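Outer membrane protein Omp121 (Bacteroides thetaiotaomicron, PDB 5FQ8) probably takes up nutrients across the bacterial outer membrane as a TonB-dependent receptor, with a plug domain seated in a transmembrane beta-barrel. Local coordinates at residues L40-T45 with T142-A147; G304-S309 with L390-L395; N377-E382 with G411-G416; M462-M467 with N475-F480; S666-N671 with G701-I706. All coordinates share one frame; numbering follows the deposited sequence.

Contact 1: L40-T45 with T142-A147; sequences LGYAAT and TILKGA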
# COMPACT_ATOMS: atom_id res chain seq x y z
N LEU B 40 17.23 13.48 -50.30
CA LEU B 40 17.87 12.98 -49.11
C LEU B 40 19.21 12.33 -49.44
O LEU B 40 19.45 11.88 -50.56
CB LEU B 40 16.96 11.95 -48.45
CG LEU B 40 16.95 11.83 -46.94
CD1 LEU B 40 16.55 13.15 -46.32
CD2 LEU B 40 15.96 10.76 -46.58
N GLY B 41 20.07 12.27 -48.44
CA GLY B 41 21.39 11.70 -48.65
C GLY B 41 21.68 10.52 -47.76
O GLY B 41 22.85 10.22 -47.51
N TYR B 42 20.65 9.83 -47.28
CA TYR B 42 20.86 8.64 -46.46
C TYR B 42 19.65 7.73 -46.60
O TYR B 42 18.65 8.10 -47.22
CB TYR B 42 21.14 9.01 -44.99
CG TYR B 42 20.08 9.84 -44.33
CD1 TYR B 42 19.01 9.24 -43.69
CD2 TYR B 42 20.15 11.21 -44.33
CE1 TYR B 42 18.03 9.99 -43.08
CE2 TYR B 42 19.18 11.97 -43.72
CZ TYR B 42 18.13 11.36 -43.10
OH TYR B 42 17.17 12.12 -42.49
N ALA B 43 19.76 6.54 -46.03
CA ALA B 43 18.73 5.52 -46.21
C ALA B 43 17.42 5.95 -45.59
O ALA B 43 17.38 6.43 -44.46
CB ALA B 43 19.17 4.20 -45.61
N ALA B 44 16.33 5.77 -46.34
CA ALA B 44 14.98 5.99 -45.85
C ALA B 44 14.03 5.15 -46.66
O ALA B 44 14.32 4.78 -47.80
CB ALA B 44 14.59 7.47 -45.91
N THR B 45 12.89 4.82 -46.07
CA THR B 45 11.87 4.02 -46.72
C THR B 45 10.51 4.64 -46.50
O THR B 45 10.19 5.06 -45.39
CB THR B 45 11.89 2.60 -46.20
OG1 THR B 45 13.11 1.97 -46.57
CG2 THR B 45 10.75 1.82 -46.78
N THR B 142 7.43 7.36 -43.06
CA THR B 142 8.78 7.43 -43.59
C THR B 142 9.78 7.24 -42.46
O THR B 142 9.76 7.99 -41.48
CB THR B 142 9.00 8.75 -44.30
OG1 THR B 142 8.30 8.73 -45.53
CG2 THR B 142 10.46 8.98 -44.56
N ILE B 143 10.65 6.25 -42.62
CA ILE B 143 11.60 5.82 -41.60
C ILE B 143 12.96 6.36 -41.99
O ILE B 143 13.52 5.95 -43.01
CB ILE B 143 11.62 4.30 -41.47
CG1 ILE B 143 10.31 3.82 -40.88
CG2 ILE B 143 12.76 3.86 -40.63
CD1 ILE B 143 10.27 2.39 -40.63
N LEU B 144 13.50 7.27 -41.20
CA LEU B 144 14.85 7.77 -41.42
C LEU B 144 15.81 6.87 -40.66
O LEU B 144 15.78 6.81 -39.43
CB LEU B 144 14.98 9.22 -40.97
CG LEU B 144 13.93 10.14 -41.55
CD1 LEU B 144 14.10 11.53 -41.01
CD2 LEU B 144 14.08 10.14 -43.03
N LYS B 145 16.66 6.15 -41.38
CA LYS B 145 17.48 5.15 -40.71
C LYS B 145 18.80 5.71 -40.22
O LYS B 145 19.35 5.22 -39.22
CB LYS B 145 17.73 3.98 -41.65
CG LYS B 145 16.49 3.42 -42.28
CD LYS B 145 16.84 2.27 -43.22
CE LYS B 145 15.65 1.75 -44.00
NZ LYS B 145 15.14 2.79 -44.91
N GLY B 146 19.33 6.72 -40.89
CA GLY B 146 20.65 7.19 -40.58
C GLY B 146 20.64 8.27 -39.54
O GLY B 146 19.65 8.95 -39.32
N ALA B 147 21.78 8.43 -38.88
CA ALA B 147 21.89 9.31 -37.73
C ALA B 147 22.94 10.38 -37.95
O ALA B 147 23.63 10.77 -37.01
CB ALA B 147 22.19 8.50 -36.48

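Contact 2: G304-S309 with L390-L395; sequences GALTFS and LDYEFL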
# COMPACT_ATOMS: atom_id res chain seq x y z
N GLY B 304 -5.14 33.78 -45.90
CA GLY B 304 -4.08 34.66 -46.32
C GLY B 304 -2.75 33.97 -46.22
O GLY B 304 -2.62 32.81 -46.61
N ALA B 305 -1.75 34.68 -45.71
CA ALA B 305 -0.46 34.07 -45.47
C ALA B 305 -0.45 33.18 -44.24
O ALA B 305 0.48 32.39 -44.07
CB ALA B 305 0.61 35.14 -45.35
N LEU B 306 -1.45 33.29 -43.38
CA LEU B 306 -1.47 32.56 -42.12
C LEU B 306 -2.16 31.22 -42.29
O LEU B 306 -3.18 31.12 -42.96
CB LEU B 306 -2.17 33.36 -41.03
CG LEU B 306 -2.12 32.77 -39.63
CD1 LEU B 306 -1.50 33.77 -38.71
CD2 LEU B 306 -3.49 32.36 -39.12
N THR B 307 -1.60 30.20 -41.66
CA THR B 307 -2.22 28.89 -41.59
C THR B 307 -2.15 28.41 -40.15
O THR B 307 -1.06 28.35 -39.57
CB THR B 307 -1.54 27.90 -42.52
OG1 THR B 307 -1.24 28.55 -43.75
CG2 THR B 307 -2.45 26.74 -42.79
N PHE B 308 -3.30 28.08 -39.57
CA PHE B 308 -3.36 27.51 -38.24
C PHE B 308 -4.03 26.15 -38.34
O PHE B 308 -5.13 26.03 -38.88
CB PHE B 308 -4.07 28.44 -37.26
CG PHE B 308 -5.52 28.67 -37.56
CD1 PHE B 308 -5.91 29.71 -38.38
CD2 PHE B 308 -6.49 27.87 -36.99
CE1 PHE B 308 -7.24 29.93 -38.64
CE2 PHE B 308 -7.81 28.07 -37.24
CZ PHE B 308 -8.20 29.11 -38.08
N SER B 309 -3.36 25.13 -37.84
CA SER B 309 -3.89 23.79 -37.85
C SER B 309 -3.77 23.19 -36.46
O SER B 309 -3.03 23.70 -35.61
CB SER B 309 -3.16 22.92 -38.85
OG SER B 309 -1.78 22.94 -38.58
N LEU B 390 1.23 26.96 -36.22
CA LEU B 390 0.94 28.26 -36.82
C LEU B 390 1.99 28.49 -37.90
O LEU B 390 3.16 28.67 -37.58
CB LEU B 390 0.97 29.37 -35.79
CG LEU B 390 0.65 30.76 -36.29
CD1 LEU B 390 -0.75 30.70 -36.78
CD2 LEU B 390 0.76 31.77 -35.18
N ASP B 391 1.56 28.48 -39.15
CA ASP B 391 2.44 28.80 -40.27
C ASP B 391 2.11 30.19 -40.79
O ASP B 391 0.94 30.54 -40.92
CB ASP B 391 2.26 27.79 -41.41
CG ASP B 391 2.83 26.45 -41.08
OD1 ASP B 391 4.07 26.32 -41.03
OD2 ASP B 391 2.03 25.52 -40.88
N TYR B 392 3.14 30.97 -41.08
CA TYR B 392 2.92 32.31 -41.62
C TYR B 392 4.02 32.62 -42.63
O TYR B 392 5.18 32.77 -42.25
CB TYR B 392 2.89 33.35 -40.52
CG TYR B 392 2.57 34.73 -41.01
CD1 TYR B 392 1.28 35.08 -41.36
CD2 TYR B 392 3.57 35.69 -41.11
CE1 TYR B 392 0.99 36.34 -41.81
CE2 TYR B 392 3.28 36.96 -41.55
CZ TYR B 392 1.99 37.27 -41.90
OH TYR B 392 1.67 38.52 -42.35
N GLU B 393 3.64 32.76 -43.89
CA GLU B 393 4.59 33.08 -44.96
C GLU B 393 4.69 34.59 -45.11
O GLU B 393 3.69 35.30 -45.06
CB GLU B 393 4.14 32.42 -46.26
CG GLU B 393 4.07 30.90 -46.16
CD GLU B 393 3.39 30.24 -47.32
OE1 GLU B 393 2.98 30.95 -48.26
OE2 GLU B 393 3.27 29.00 -47.31
N PHE B 394 5.92 35.09 -45.28
CA PHE B 394 6.12 36.52 -45.39
C PHE B 394 7.32 36.83 -46.26
O PHE B 394 8.30 36.08 -46.29
CB PHE B 394 6.31 37.17 -44.02
CG PHE B 394 7.54 36.70 -43.30
CD1 PHE B 394 7.53 35.51 -42.59
CD2 PHE B 394 8.70 37.46 -43.31
CE1 PHE B 394 8.64 35.08 -41.93
CE2 PHE B 394 9.82 37.03 -42.65
CZ PHE B 394 9.79 35.84 -41.95
N LEU B 395 7.24 37.96 -46.97
CA LEU B 395 8.33 38.47 -47.82
C LEU B 395 8.78 37.44 -48.85
O LEU B 395 9.97 37.14 -48.98
CB LEU B 395 9.50 38.96 -46.97
CG LEU B 395 9.13 40.08 -46.02
CD1 LEU B 395 10.27 40.39 -45.08
CD2 LEU B 395 8.75 41.31 -46.81
O HOH W 1 -0.85 25.06 -39.60

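Contact 3: N377-E382 with G411-G416; sequences NEYESE and GQSDKG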
# COMPACT_ATOMS: atom_id res chain seq x y z
N ASN B 377 -4.56 -9.29 -13.14
CA ASN B 377 -3.48 -8.44 -13.59
C ASN B 377 -4.02 -7.54 -14.71
O ASN B 377 -3.81 -7.78 -15.89
CB ASN B 377 -2.27 -9.24 -14.06
CG ASN B 377 -1.12 -8.36 -14.42
OD1 ASN B 377 -1.16 -7.15 -14.22
ND2 ASN B 377 -0.08 -8.96 -14.95
N GLU B 378 -4.69 -6.48 -14.31
CA GLU B 378 -5.41 -5.61 -15.23
C GLU B 378 -4.67 -4.29 -15.39
O GLU B 378 -3.91 -3.89 -14.52
CB GLU B 378 -6.82 -5.37 -14.73
CG GLU B 378 -7.75 -4.68 -15.69
CD GLU B 378 -9.11 -4.45 -15.12
OE1 GLU B 378 -9.80 -5.44 -14.82
OE2 GLU B 378 -9.48 -3.28 -14.95
N TYR B 379 -4.85 -3.65 -16.53
CA TYR B 379 -4.29 -2.33 -16.79
C TYR B 379 -5.31 -1.53 -17.56
O TYR B 379 -5.90 -2.03 -18.52
CB TYR B 379 -2.98 -2.43 -17.56
CG TYR B 379 -2.25 -1.14 -17.84
CD1 TYR B 379 -1.36 -0.61 -16.94
CD2 TYR B 379 -2.41 -0.49 -19.05
CE1 TYR B 379 -0.66 0.54 -17.21
CE2 TYR B 379 -1.73 0.67 -19.33
CZ TYR B 379 -0.85 1.18 -18.41
OH TYR B 379 -0.17 2.33 -18.69
N GLU B 380 -5.56 -0.31 -17.12
CA GLU B 380 -6.41 0.64 -17.82
C GLU B 380 -5.63 1.93 -17.99
O GLU B 380 -4.95 2.37 -17.07
CB GLU B 380 -7.70 0.89 -17.06
CG GLU B 380 -8.59 1.89 -17.78
CD GLU B 380 -9.87 2.21 -17.08
OE1 GLU B 380 -10.72 1.31 -16.94
OE2 GLU B 380 -10.04 3.37 -16.68
N SER B 381 -5.70 2.51 -19.17
CA SER B 381 -4.91 3.69 -19.48
C SER B 381 -5.75 4.70 -20.23
O SER B 381 -6.59 4.34 -21.05
CB SER B 381 -3.68 3.29 -20.30
OG SER B 381 -3.09 4.41 -20.91
N GLU B 382 -5.53 5.98 -19.95
CA GLU B 382 -6.17 7.07 -20.66
C GLU B 382 -5.09 8.02 -21.13
O GLU B 382 -4.16 8.29 -20.39
CB GLU B 382 -7.18 7.78 -19.78
CG GLU B 382 -8.62 7.31 -19.99
CD GLU B 382 -9.56 7.78 -18.91
OE1 GLU B 382 -9.37 7.40 -17.73
OE2 GLU B 382 -10.50 8.53 -19.25
N GLY B 411 -2.15 5.94 -16.39
CA GLY B 411 -2.34 4.51 -16.43
C GLY B 411 -2.46 3.98 -15.02
O GLY B 411 -1.91 4.55 -14.09
N GLN B 412 -3.19 2.89 -14.86
CA GLN B 412 -3.53 2.37 -13.55
C GLN B 412 -3.55 0.85 -13.56
O GLN B 412 -4.45 0.26 -14.15
CB GLN B 412 -4.87 2.91 -13.09
CG GLN B 412 -5.34 2.31 -11.79
CD GLN B 412 -6.70 2.80 -11.40
OE1 GLN B 412 -7.02 3.96 -11.57
NE2 GLN B 412 -7.52 1.91 -10.90
N SER B 413 -2.61 0.24 -12.86
CA SER B 413 -2.48 -1.21 -12.78
C SER B 413 -3.23 -1.75 -11.57
O SER B 413 -3.36 -1.09 -10.56
CB SER B 413 -1.01 -1.60 -12.68
OG SER B 413 -0.21 -0.78 -13.50
N ASP B 414 -3.72 -2.98 -11.69
CA ASP B 414 -4.38 -3.64 -10.56
C ASP B 414 -4.09 -5.13 -10.63
O ASP B 414 -4.65 -5.84 -11.47
CB ASP B 414 -5.90 -3.39 -10.58
CG ASP B 414 -6.27 -1.97 -10.21
OD1 ASP B 414 -6.43 -1.67 -9.01
OD2 ASP B 414 -6.41 -1.15 -11.14
N LYS B 415 -3.23 -5.63 -9.74
CA LYS B 415 -2.88 -7.04 -9.70
C LYS B 415 -3.27 -7.64 -8.36
O LYS B 415 -3.14 -6.98 -7.33
CB LYS B 415 -1.39 -7.27 -9.95
CG LYS B 415 -0.69 -6.16 -10.67
CD LYS B 415 0.78 -6.38 -10.70
CE LYS B 415 1.53 -5.11 -11.09
NZ LYS B 415 1.20 -4.63 -12.46
N GLY B 416 -3.74 -8.89 -8.38
CA GLY B 416 -4.11 -9.56 -7.15
C GLY B 416 -4.08 -11.06 -7.29
O GLY B 416 -4.27 -11.60 -8.38

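Contact 4: M462-M467 with N475-F480; sequences MVNFNM and NALVGF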
# COMPACT_ATOMS: atom_id res chain seq x y z
N MET B 462 10.56 28.11 -35.57
CA MET B 462 11.42 27.96 -36.74
C MET B 462 11.22 29.12 -37.70
O MET B 462 10.19 29.79 -37.69
CB MET B 462 11.13 26.66 -37.48
CG MET B 462 11.13 25.43 -36.63
SD MET B 462 10.48 24.05 -37.53
CE MET B 462 10.66 22.75 -36.36
N VAL B 463 12.22 29.32 -38.55
CA VAL B 463 12.09 30.23 -39.68
C VAL B 463 12.73 29.57 -40.90
O VAL B 463 13.89 29.14 -40.84
CB VAL B 463 12.71 31.60 -39.40
CG1 VAL B 463 14.13 31.45 -38.92
CG2 VAL B 463 12.67 32.46 -40.63
N ASN B 464 11.98 29.48 -41.98
CA ASN B 464 12.45 28.87 -43.21
C ASN B 464 12.65 29.93 -44.28
O ASN B 464 11.92 30.93 -44.33
CB ASN B 464 11.49 27.80 -43.72
CG ASN B 464 12.07 26.98 -44.84
OD1 ASN B 464 11.76 27.21 -46.01
ND2 ASN B 464 12.93 26.04 -44.50
N PHE B 465 13.63 29.70 -45.15
CA PHE B 465 13.94 30.61 -46.24
C PHE B 465 14.21 29.79 -47.49
O PHE B 465 15.12 28.97 -47.49
CB PHE B 465 15.15 31.47 -45.88
CG PHE B 465 15.69 32.27 -47.01
CD1 PHE B 465 14.87 33.10 -47.74
CD2 PHE B 465 17.03 32.21 -47.33
CE1 PHE B 465 15.38 33.85 -48.77
CE2 PHE B 465 17.54 32.95 -48.36
CZ PHE B 465 16.72 33.78 -49.09
N ASN B 466 13.44 30.02 -48.54
CA ASN B 466 13.55 29.22 -49.76
C ASN B 466 13.50 30.12 -50.98
O ASN B 466 12.47 30.73 -51.27
CB ASN B 466 12.44 28.17 -49.83
CG ASN B 466 12.68 27.14 -50.90
OD1 ASN B 466 13.24 27.44 -51.94
ND2 ASN B 466 12.27 25.90 -50.64
N MET B 467 14.61 30.18 -51.73
CA MET B 467 14.70 31.08 -52.86
C MET B 467 15.55 30.52 -53.98
O MET B 467 16.72 30.18 -53.74
CB MET B 467 15.27 32.42 -52.42
CG MET B 467 15.69 33.29 -53.57
SD MET B 467 16.93 34.48 -53.10
CE MET B 467 15.93 35.78 -52.42
N ASN B 475 17.65 26.64 -49.50
CA ASN B 475 16.63 26.44 -48.47
C ASN B 475 17.32 26.42 -47.11
O ASN B 475 18.01 25.46 -46.78
CB ASN B 475 15.83 25.17 -48.69
CG ASN B 475 14.62 25.08 -47.78
OD1 ASN B 475 14.72 25.29 -46.58
ND2 ASN B 475 13.47 24.77 -48.35
N ALA B 476 17.11 27.47 -46.32
CA ALA B 476 17.65 27.58 -44.98
C ALA B 476 16.54 27.39 -43.96
O ALA B 476 15.37 27.68 -44.22
CB ALA B 476 18.33 28.93 -44.76
N LEU B 477 16.91 26.87 -42.79
CA LEU B 477 15.98 26.67 -41.69
C LEU B 477 16.73 26.94 -40.39
O LEU B 477 17.74 26.29 -40.13
CB LEU B 477 15.40 25.25 -41.69
CG LEU B 477 14.01 24.98 -41.08
CD1 LEU B 477 13.71 23.51 -41.10
CD2 LEU B 477 13.90 25.49 -39.67
N VAL B 478 16.23 27.88 -39.60
CA VAL B 478 16.75 28.17 -38.27
C VAL B 478 15.64 27.94 -37.25
O VAL B 478 14.51 28.38 -37.46
CB VAL B 478 17.27 29.62 -38.19
CG1 VAL B 478 17.44 30.02 -36.76
CG2 VAL B 478 18.59 29.73 -38.88
N GLY B 479 15.96 27.25 -36.15
CA GLY B 479 14.94 26.82 -35.22
C GLY B 479 15.39 26.81 -33.78
O GLY B 479 16.56 27.00 -33.45
N PHE B 480 14.42 26.59 -32.91
CA PHE B 480 14.61 26.43 -31.48
C PHE B 480 13.78 25.24 -31.03
O PHE B 480 12.66 25.05 -31.50
CB PHE B 480 14.19 27.68 -30.72
CG PHE B 480 13.97 27.45 -29.25
CD1 PHE B 480 12.73 27.09 -28.77
CD2 PHE B 480 15.00 27.62 -28.35
CE1 PHE B 480 12.53 26.87 -27.44
CE2 PHE B 480 14.80 27.42 -27.02
CZ PHE B 480 13.56 27.04 -26.56

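Contact 5: S666-N671 with G701-I706; sequences SYYNRN and GIELLI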
# COMPACT_ATOMS: atom_id res chain seq x y z
N SER B 666 22.54 0.47 -49.26
CA SER B 666 23.19 1.37 -48.33
C SER B 666 24.29 0.64 -47.57
O SER B 666 24.16 -0.54 -47.25
CB SER B 666 22.19 1.96 -47.36
OG SER B 666 21.18 2.64 -48.08
N TYR B 667 25.39 1.35 -47.32
CA TYR B 667 26.49 0.87 -46.50
C TYR B 667 26.75 1.89 -45.41
O TYR B 667 27.01 3.06 -45.71
CB TYR B 667 27.76 0.67 -47.33
CG TYR B 667 27.70 -0.46 -48.32
CD1 TYR B 667 28.04 -1.75 -47.95
CD2 TYR B 667 27.32 -0.24 -49.64
CE1 TYR B 667 28.00 -2.78 -48.86
CE2 TYR B 667 27.28 -1.26 -50.56
CZ TYR B 667 27.62 -2.53 -50.16
OH TYR B 667 27.58 -3.57 -51.05
N TYR B 668 26.69 1.46 -44.16
CA TYR B 668 26.75 2.37 -43.02
C TYR B 668 27.78 1.92 -42.01
O TYR B 668 28.06 0.74 -41.85
CB TYR B 668 25.41 2.48 -42.33
CG TYR B 668 24.89 1.17 -41.84
CD1 TYR B 668 25.22 0.68 -40.59
CD2 TYR B 668 24.03 0.42 -42.61
CE1 TYR B 668 24.74 -0.51 -40.14
CE2 TYR B 668 23.54 -0.77 -42.18
CZ TYR B 668 23.90 -1.23 -40.95
OH TYR B 668 23.38 -2.42 -40.54
N ASN B 669 28.32 2.90 -41.29
CA ASN B 669 29.32 2.66 -40.25
C ASN B 669 29.00 3.59 -39.09
O ASN B 669 29.24 4.79 -39.17
CB ASN B 669 30.72 2.90 -40.81
CG ASN B 669 31.78 2.86 -39.74
OD1 ASN B 669 32.28 1.80 -39.40
ND2 ASN B 669 32.14 4.02 -39.23
N ARG B 670 28.46 3.02 -38.01
CA ARG B 670 27.87 3.77 -36.90
C ARG B 670 28.69 3.55 -35.63
O ARG B 670 28.94 2.40 -35.25
CB ARG B 670 26.44 3.30 -36.67
CG ARG B 670 25.53 4.21 -35.93
CD ARG B 670 24.24 3.46 -35.67
NE ARG B 670 23.04 4.28 -35.73
CZ ARG B 670 22.40 4.59 -36.85
NH1 ARG B 670 22.85 4.14 -38.00
NH2 ARG B 670 21.31 5.34 -36.82
N ASN B 671 29.10 4.64 -34.98
CA ASN B 671 29.85 4.57 -33.71
C ASN B 671 29.16 5.43 -32.67
O ASN B 671 29.14 6.66 -32.80
CB ASN B 671 31.30 5.01 -33.88
CG ASN B 671 32.18 3.94 -34.48
OD1 ASN B 671 32.65 4.07 -35.61
ND2 ASN B 671 32.41 2.87 -33.74
N GLY B 701 27.04 -2.38 -41.47
CA GLY B 701 26.34 -3.36 -42.27
C GLY B 701 25.91 -2.89 -43.63
O GLY B 701 26.40 -1.88 -44.15
N ILE B 702 24.99 -3.65 -44.20
CA ILE B 702 24.50 -3.46 -45.56
C ILE B 702 22.98 -3.50 -45.53
O ILE B 702 22.40 -4.40 -44.92
CB ILE B 702 25.03 -4.55 -46.52
CG1 ILE B 702 26.52 -4.73 -46.38
CG2 ILE B 702 24.72 -4.19 -47.93
CD1 ILE B 702 27.04 -5.89 -47.18
N GLU B 703 22.35 -2.54 -46.19
CA GLU B 703 20.91 -2.51 -46.37
C GLU B 703 20.63 -2.53 -47.86
O GLU B 703 21.00 -1.60 -48.57
CB GLU B 703 20.28 -1.27 -45.72
CG GLU B 703 20.30 -1.25 -44.21
CD GLU B 703 20.12 0.13 -43.63
OE1 GLU B 703 19.87 1.07 -44.40
OE2 GLU B 703 20.24 0.27 -42.39
N LEU B 704 19.97 -3.58 -48.32
CA LEU B 704 19.77 -3.82 -49.74
C LEU B 704 18.30 -4.10 -50.00
O LEU B 704 17.69 -4.93 -49.32
CB LEU B 704 20.65 -4.98 -50.19
CG LEU B 704 20.34 -5.76 -51.45
CD1 LEU B 704 20.37 -4.83 -52.62
CD2 LEU B 704 21.38 -6.83 -51.58
N LEU B 705 17.74 -3.42 -50.99
CA LEU B 705 16.37 -3.61 -51.41
C LEU B 705 16.32 -3.80 -52.93
O LEU B 705 17.00 -3.09 -53.66
CB LEU B 705 15.51 -2.42 -50.99
CG LEU B 705 14.08 -2.23 -51.49
CD1 LEU B 705 13.21 -3.34 -51.01
CD2 LEU B 705 13.55 -0.91 -51.00
N ILE B 706 15.55 -4.78 -53.39
CA ILE B 706 15.38 -5.04 -54.82
C ILE B 706 13.92 -5.33 -55.10
O ILE B 706 13.33 -6.21 -54.47
CB ILE B 706 16.24 -6.22 -55.31
CG1 ILE B 706 17.71 -5.87 -55.23
CG2 ILE B 706 15.90 -6.56 -56.72
CD1 ILE B 706 18.57 -7.07 -55.31
O HOH W 2 19.06 0.40 -48.65

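Contact 1: L40-T45 with T142-A147
Ala43 to Thr45 run antiparallel to Ile143 to Lys145, joining strand 44-48, at one margin of the small mixed sheet of the plug domain, to strand 138-144. Backbone bonds come first. Ile143 N donates to Thr45 O at 3.0 Å, whereas the return bond from Thr45 N to Ile143 O is weak at 3.3 Å. Past the non-hydrogen-bonded pair Ala44 and Leu144, Lys145 N reaches Ala43 O at 3.2 Å, so the pairing outlasts the regular strands.

The polar side-chain contact is Lys145 NZ to Thr45 OG1, 2.7 Å. The lysine chain runs extended past Ala43, its CD 3.9 Å from Ala43 CB, and only its last torsion bends (chi4 64°), turning the ammonium back to the hydroxyl.

Apolar packing gathers round Tyr42. Its CG stands between the backbone N and carbonyl carbon (chi1 57°), which carries the ring over to the second segment. Leu144 meets the ring at its edge, CB lying 3.8 Å from Tyr42 CE1, and sends both methyls toward the phenolic oxygen. Leu40 covers one face, off-centre, and its CD2 meets Leu144 CD2 at 4.1 Å, the two side chains crossing at about a right angle.

The chemistry is thus two-sided: leucines and a tyrosine pack on one flank, while on the other a buried ammonium spends one N-H on a threonine hydroxyl. Glu703 of the barrel wall touches the lysine chain at CD, but its carboxylate is paired with Arg89, so its effect on the ammonium is probably modest.

Contact 2: G304-S309 with L390-L395
Leu306 to Phe308 and Leu390 to Tyr392 belong to adjacent antiparallel strands of the transmembrane beta-barrel, near one end of strands 306-320 and 376-394. Thr307 and Asp391 form the hydrogen-bonded pair: Thr307 N to Asp391 O and Asp391 N to Thr307 O are both 2.7 Å. Where strand 306-320 begins, Glu393 N still bonds to Ala305 O at 3.2 Å.

One face is apolar. Leu390 carries CG anti to its backbone N (chi1 -178°), and its CD1 reaches across to Leu306 CD1 at 3.7 Å and to Phe308 CB at 4.0 Å. The Tyr392 ring turns its edge to Leu306, with CD1 3.9 Å from Leu306 CB, and its CE1 touches the Ala305 methyl. On the other face Thr307 CB and Asp391 CB lie 4.0 Å apart, and the carboxylate is held by Thr401 OG1 at OD1 and by Gln389 NE2 at OD2.

Strand 289-303 lies beyond Thr307, and strand 398-417 flanks Asp391 on the other side. The apolar face meets the second subunit, another copy of this protein, where Leu306 packs on its Ile177, Phe308 on its Asn262 and Leu390 on its Phe261.

Contact 3: N377-E382 with G411-G416
Glu378 N donates to Asp414 O at 2.9 Å in a nearly straight bond (177° at the hydrogen). It belongs to the beta hairpin of barrel strands 376-394 and 398-417, where Asp414 N returns a bond to Glu378 O at 3.0 Å. Glu380 and Gln412 make the next hydrogen-bonded pair, with Gln412 N 2.9 Å from Glu380 O.

These pairs put their acids and amide on one face. There Gln412 NE2 gives a 3.3 Å bond to Asp414 OD2, on the syn lone pair and close to the amide plane, which helps set the turn of the two groups. Arg453 of the second subunit bonds to Gln412 OE1 and forms a salt bridge with Glu380 OE2, while Glu380 OE1 is hydrogen-bonded to Tyr316 OH.

The opposite face looks to the plug, where Tyr379 stacks on Phe126 and Lys415 NZ bonds to Tyr124 OH. Asn377 lies beside Lys415, its OD1 3.7 Å from Lys415 CG. With CG anti to the backbone N (chi1 -178°), the Tyr379 ring leans over the second strand: Ser413 OG sits in plane at its edge, 3.6 Å from Tyr379 CD1, and Tyr379 OH lies 3.8 Å from Gly411 CA.

Contact 4: M462-M467 with N475-F480
Asn464 and Asn475 meet amide to amide, ND2 of Asn464 giving a 2.8 Å bond to Asn475 OD1. The two side chains cross at about a right angle with their planes 60° apart, and the donor lies only slightly off the acceptor's carbonyl plane. Asn464 has CG anti to its backbone N (chi1 -170°), which swings the amide across to the partner strand. Next along the same face Leu477 takes over: its CG is 3.7 Å from Asn464 ND2, and its CD2 lies 3.7 Å from Met462 CB.

The other face is apolar. Val463 and Val478 stand side by side, CG1 of Val463 3.7 Å from Val478 CB, and the Phe465 ring presents its edge to the Ala476 methyl.

The backbone of this beta hairpin sets these pairs. Val463 N to Val478 O is 2.7 Å, and Phe465 and Ala476 exchange two bonds, each N to the other's O at 2.8 Å.

In the barrel wall, strand 398-417 flanks strand 446-469 and bonds to Met462 and Asn464, while Phe465 stacks on Phe398. On the far side strand 513-534 flanks strand 472-495 through Glu531, and Leu477 touches Leu152 of the plug.

Contact 5: S666-N671 with G701-I706
Tyr668 lays its ring over Gly701 of the neighbouring barrel strand. Its CG sits between the backbone N and the carbonyl carbon (chi1 58°), a torsion that folds the ring across the sheet instead of away from it. Gly701 N lies 3.2 Å above the ring plane, toward the rim, and Gly701 CA makes a CH-pi contact 4.0 Å from the ring centroid. With no side chain at Gly701, the ring can lie flat on the backbone, a pairing like the aromatic rescue of glycine known from antiparallel sheets.

Glu703 reaches the same ring from further along its strand, extended beyond CG. Its OE2 is 3.5 Å from Tyr668 CE2, with carboxylate and ring planes 43° apart; the charge itself is paired with Arg89 of the plug. The phenol OH bonds to Asn727 OD1, which fixes the far end of the ring.

On the opposite face Tyr667 takes the other turn (chi1 -69°) and lies alongside Ile702, CE1 3.5 Å from Ile702 CG1. Ser666 N donates to Glu703 O at 2.7 Å, and the same oxygen accepts a 2.8 Å bond from a water that also bonds to Ser666 OG. Glu703 N answers to Ser666 O at 2.9 Å.

Strand 643-656 borders strand 661-680 through Tyr667 and Val650, strand 716-731 borders strand 697-712, and the face of Ser666 and Glu703 meets Ala43 of the plug.

In the fold
Contacts 2 to 5 are pairings in the barrel wall, whereas contact 1 lies in the plug. Contacts 1 and 5 meet directly, centres about 11 Å apart: Lys145 O is 3.1 Å from Arg670 NH2, a probable hydrogen bond, and Ala43 CB packs 3.4 Å from Glu703 OE1. Contacts 2 and 3 share strand 376-394 yet sit about 44 Å apart between centres, and both touch the second subunit. Contact 4 is close to contact 2, nearest atoms about 5 Å apart. The Leu390 side chain of contact 2 is about 5 Å from a bound 3-decanoyloxypropyl decanoate; that of Asn377 in contact 3 is about 14 Å from a calcium ion.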